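Local coordinates for arabinofuranosidase (Bifidobacterium longum, PDB 2Y2W), which hydrolyses terminal alpha-(1->5)-arabinofuranosyl bonds in arabinans and is also active on wheat arabinoxylan, in the breakdown of plant cell walls, at residues D[225-239]-D[266-278]. Numbering follows the deposited sequence.
Sequences MSPEEYAGAVDKVAH and WEKTVLTKAYENL
Val270 packs as a knob into the hole formed by Pro227, Tyr230, Ala231 and Val234, its CG2 meeting the edge of the Tyr230 ring at CD2, 3.7 Å away. Small residues bring the two helices together here: Ala231 CB lies 3.8 Å from Val270 CA, and one turn on Ala274 CB touches Val234 CG1 at 3.8 Å. With axes 8.4 Å apart at -30°, these are neighbouring outer helices of the (beta/alpha)8 barrel, following strands 209-212 and 249-252; Tyr230, Val234 and Leu278 also touch Ala252 on the latter. At the N-terminal end the Trp266 indole, its CG swung anti to the backbone N (chi1 174°), reaches the first turn of helix 227-239. There CZ3 lies 3.5 Å from Pro227 N, and CZ2 approaches Tyr230 CD2; the rings are inclined by only 24° but so far offset that they hardly overlap, short of a true stack. NE1 bonds to Cys253 O, while Tyr230 OH is held by Ile212 and Cys253. A leucine in place of Trp266 would probably open a gap beside Pro227 and Tyr230 and leave Cys253 O without its indole donor. The solvent side is looser: Glu228 and Lys273, long and charged, are joined by a water that takes a bond from Lys273 NZ (2.8 Å) and gives two, to Glu228 OE1 and Glu228 O. Lys273 NZ and Glu228 OE1 stay 4.9 Å apart, bridged rather than directly paired.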
# COMPACT_ATOMS: atom_id res chain seq x y z
N MET D 225 -11.23 -3.25 3.42
CA MET D 225 -10.21 -3.45 4.44
C MET D 225 -10.73 -4.18 5.67
O MET D 225 -11.94 -4.31 5.88
CB MET D 225 -9.62 -2.10 4.85
CG MET D 225 -8.69 -1.46 3.83
SD MET D 225 -8.15 0.16 4.39
CE MET D 225 -7.13 0.69 3.01
N SER D 226 -9.79 -4.67 6.47
CA SER D 226 -10.07 -5.16 7.81
C SER D 226 -10.13 -3.95 8.75
O SER D 226 -9.74 -2.84 8.34
CB SER D 226 -8.97 -6.14 8.25
OG SER D 226 -7.68 -5.61 8.00
N PRO D 227 -10.62 -4.13 9.99
CA PRO D 227 -10.62 -3.01 10.93
C PRO D 227 -9.22 -2.41 11.18
O PRO D 227 -9.09 -1.19 11.26
CB PRO D 227 -11.19 -3.62 12.22
CG PRO D 227 -11.14 -5.11 12.01
CD PRO D 227 -11.31 -5.30 10.55
N GLU D 228 -8.20 -3.26 11.29
CA GLU D 228 -6.84 -2.80 11.56
C GLU D 228 -6.22 -2.05 10.38
O GLU D 228 -5.58 -1.01 10.58
CB GLU D 228 -5.94 -3.97 11.99
CG GLU D 228 -6.25 -4.54 13.38
CD GLU D 228 -5.69 -3.70 14.53
OE1 GLU D 228 -4.87 -2.78 14.28
OE2 GLU D 228 -6.06 -3.97 15.70
N GLU D 229 -6.41 -2.57 9.17
CA GLU D 229 -5.92 -1.93 7.95
C GLU D 229 -6.46 -0.51 7.79
O GLU D 229 -5.70 0.42 7.49
CB GLU D 229 -6.27 -2.77 6.71
CG GLU D 229 -5.28 -3.90 6.40
CD GLU D 229 -5.84 -4.92 5.41
OE1 GLU D 229 -6.93 -4.69 4.83
OE2 GLU D 229 -5.18 -5.97 5.21
N TYR D 230 -7.77 -0.35 7.99
CA TYR D 230 -8.41 0.96 7.85
C TYR D 230 -8.01 1.92 8.96
O TYR D 230 -7.73 3.09 8.69
CB TYR D 230 -9.94 0.85 7.76
CG TYR D 230 -10.63 2.18 7.54
CD1 TYR D 230 -10.58 2.82 6.30
CD2 TYR D 230 -11.31 2.81 8.58
CE1 TYR D 230 -11.20 4.05 6.10
CE2 TYR D 230 -11.94 4.04 8.39
CZ TYR D 230 -11.88 4.65 7.15
OH TYR D 230 -12.49 5.87 6.95
N ALA D 231 -7.97 1.42 10.20
CA ALA D 231 -7.51 2.21 11.34
C ALA D 231 -6.15 2.84 11.07
O ALA D 231 -5.97 4.05 11.27
CB ALA D 231 -7.47 1.35 12.60
N GLY D 232 -5.21 2.03 10.60
CA GLY D 232 -3.88 2.51 10.20
C GLY D 232 -3.92 3.53 9.08
O GLY D 232 -3.21 4.53 9.11
N ALA D 233 -4.78 3.28 8.09
CA ALA D 233 -4.89 4.15 6.92
C ALA D 233 -5.53 5.50 7.25
O ALA D 233 -5.00 6.55 6.87
CB ALA D 233 -5.65 3.45 5.80
N VAL D 234 -6.66 5.47 7.95
CA VAL D 234 -7.38 6.69 8.33
C VAL D 234 -6.58 7.54 9.31
O VAL D 234 -6.69 8.77 9.30
CB VAL D 234 -8.82 6.39 8.85
CG1 VAL D 234 -8.81 5.79 10.25
CG2 VAL D 234 -9.69 7.64 8.81
N ASP D 235 -5.76 6.90 10.15
CA ASP D 235 -4.88 7.61 11.06
C ASP D 235 -3.84 8.43 10.30
O ASP D 235 -3.57 9.57 10.65
CB ASP D 235 -4.20 6.64 12.03
CG ASP D 235 -3.24 7.34 13.00
OD1 ASP D 235 -3.55 8.47 13.46
OD2 ASP D 235 -2.18 6.75 13.30
N LYS D 236 -3.27 7.83 9.26
CA LYS D 236 -2.30 8.50 8.39
C LYS D 236 -2.92 9.67 7.62
O LYS D 236 -2.37 10.77 7.62
CB LYS D 236 -1.65 7.51 7.42
CG LYS D 236 -0.66 6.54 8.07
CD LYS D 236 -0.23 5.44 7.09
CE LYS D 236 0.55 4.33 7.80
NZ LYS D 236 -0.25 3.61 8.85
N VAL D 237 -4.06 9.41 6.99
CA VAL D 237 -4.73 10.41 6.15
C VAL D 237 -5.32 11.57 6.96
O VAL D 237 -5.17 12.74 6.58
CB VAL D 237 -5.81 9.77 5.23
CG1 VAL D 237 -6.48 10.83 4.35
CG2 VAL D 237 -5.20 8.69 4.36
N ALA D 238 -5.99 11.25 8.07
CA ALA D 238 -6.62 12.26 8.93
C ALA D 238 -5.60 13.21 9.55
O ALA D 238 -5.81 14.42 9.60
CB ALA D 238 -7.47 11.61 10.00
N HIS D 239 -4.49 12.65 10.03
CA HIS D 239 -3.40 13.44 10.60
C HIS D 239 -2.80 14.41 9.58
O HIS D 239 -2.66 15.60 9.86
CB HIS D 239 -2.30 12.55 11.18
CG HIS D 239 -1.00 13.27 11.39
ND1 HIS D 239 0.07 13.12 10.54
CD2 HIS D 239 -0.63 14.17 12.33
CE1 HIS D 239 1.07 13.89 10.96
NE2 HIS D 239 0.67 14.53 12.04
N TRP D 266 -15.72 -2.53 14.81
CA TRP D 266 -15.08 -1.74 13.76
C TRP D 266 -14.81 -0.33 14.28
O TRP D 266 -13.67 0.13 14.27
CB TRP D 266 -15.96 -1.68 12.51
CG TRP D 266 -15.44 -0.77 11.43
CD1 TRP D 266 -15.62 0.58 11.34
CD2 TRP D 266 -14.65 -1.15 10.30
NE1 TRP D 266 -14.99 1.07 10.22
CE2 TRP D 266 -14.39 0.03 9.56
CE3 TRP D 266 -14.14 -2.37 9.84
CZ2 TRP D 266 -13.63 0.02 8.38
CZ3 TRP D 266 -13.39 -2.38 8.66
CH2 TRP D 266 -13.15 -1.19 7.95
N GLU D 267 -15.88 0.33 14.73
CA GLU D 267 -15.81 1.69 15.26
C GLU D 267 -14.83 1.81 16.41
O GLU D 267 -14.02 2.74 16.45
CB GLU D 267 -17.20 2.16 15.69
CG GLU D 267 -18.17 2.47 14.55
CD GLU D 267 -18.86 1.23 13.99
OE1 GLU D 267 -18.60 0.10 14.45
OE2 GLU D 267 -19.69 1.40 13.07
N LYS D 268 -14.88 0.86 17.34
CA LYS D 268 -13.99 0.88 18.50
C LYS D 268 -12.52 0.88 18.10
O LYS D 268 -11.76 1.74 18.53
CB LYS D 268 -14.29 -0.30 19.43
CG LYS D 268 -13.81 -0.09 20.87
CD LYS D 268 -14.52 -1.02 21.85
CE LYS D 268 -15.99 -0.64 22.06
NZ LYS D 268 -16.89 -1.22 21.03
N THR D 269 -12.14 -0.08 17.25
CA THR D 269 -10.76 -0.22 16.80
C THR D 269 -10.29 1.00 16.00
O THR D 269 -9.22 1.56 16.26
CB THR D 269 -10.56 -1.50 15.96
OG1 THR D 269 -11.11 -2.62 16.67
CG2 THR D 269 -9.09 -1.76 15.69
N VAL D 270 -11.11 1.41 15.03
CA VAL D 270 -10.78 2.52 14.14
C VAL D 270 -10.68 3.85 14.88
O VAL D 270 -9.68 4.57 14.75
CB VAL D 270 -11.79 2.61 12.95
CG1 VAL D 270 -11.71 3.95 12.22
CG2 VAL D 270 -11.56 1.46 11.98
N LEU D 271 -11.70 4.17 15.68
CA LEU D 271 -11.74 5.45 16.40
C LEU D 271 -10.69 5.55 17.51
O LEU D 271 -10.16 6.63 17.75
CB LEU D 271 -13.14 5.75 16.94
CG LEU D 271 -14.29 5.88 15.92
CD1 LEU D 271 -15.62 6.06 16.64
CD2 LEU D 271 -14.06 7.00 14.92
N THR D 272 -10.38 4.44 18.17
CA THR D 272 -9.37 4.43 19.24
C THR D 272 -8.00 4.88 18.73
O THR D 272 -7.33 5.68 19.38
CB THR D 272 -9.26 3.04 19.93
OG1 THR D 272 -10.52 2.70 20.54
CG2 THR D 272 -8.18 3.03 21.00
N LYS D 273 -7.60 4.37 17.57
CA LYS D 273 -6.30 4.70 16.99
C LYS D 273 -6.26 6.10 16.40
O LYS D 273 -5.31 6.85 16.65
CB LYS D 273 -5.90 3.66 15.94
CG LYS D 273 -4.43 3.71 15.55
CD LYS D 273 -3.99 2.44 14.85
CE LYS D 273 -2.50 2.46 14.55
NZ LYS D 273 -2.04 1.19 13.91
N ALA D 274 -7.28 6.46 15.62
CA ALA D 274 -7.27 7.71 14.87
C ALA D 274 -7.98 8.86 15.57
O ALA D 274 -8.22 9.91 14.96
CB ALA D 274 -7.85 7.48 13.48
N TYR D 275 -8.29 8.68 16.86
CA TYR D 275 -9.09 9.64 17.63
C TYR D 275 -8.71 11.11 17.45
O TYR D 275 -9.56 11.93 17.09
CB TYR D 275 -9.11 9.27 19.13
CG TYR D 275 -9.67 10.36 20.01
CD1 TYR D 275 -11.04 10.63 20.04
CD2 TYR D 275 -8.83 11.13 20.82
CE1 TYR D 275 -11.55 11.64 20.84
CE2 TYR D 275 -9.34 12.14 21.62
CZ TYR D 275 -10.69 12.39 21.63
OH TYR D 275 -11.19 13.39 22.44
N GLU D 276 -7.45 11.43 17.70
CA GLU D 276 -6.98 12.81 17.75
C GLU D 276 -7.33 13.69 16.54
O GLU D 276 -7.67 14.86 16.70
CB GLU D 276 -5.47 12.88 18.02
CG GLU D 276 -5.10 13.11 19.49
CD GLU D 276 -5.60 14.46 20.04
OE1 GLU D 276 -5.81 15.41 19.24
OE2 GLU D 276 -5.78 14.57 21.27
N ASN D 277 -7.27 13.11 15.34
CA ASN D 277 -7.49 13.88 14.11
C ASN D 277 -8.84 13.64 13.45
O ASN D 277 -9.09 14.08 12.33
CB ASN D 277 -6.35 13.63 13.12
CG ASN D 277 -4.99 13.97 13.70
OD1 ASN D 277 -4.15 13.09 13.87
ND2 ASN D 277 -4.78 15.23 14.02
N LEU D 278 -9.72 12.94 14.16
CA LEU D 278 -11.07 12.67 13.68
C LEU D 278 -12.09 13.55 14.38
O LEU D 278 -11.89 13.96 15.53
CB LEU D 278 -11.43 11.19 13.83
CG LEU D 278 -10.76 10.19 12.89
CD1 LEU D 278 -11.14 8.78 13.30
CD2 LEU D 278 -11.13 10.45 11.43
O HOH W 1 -3.55 -0.93 12.97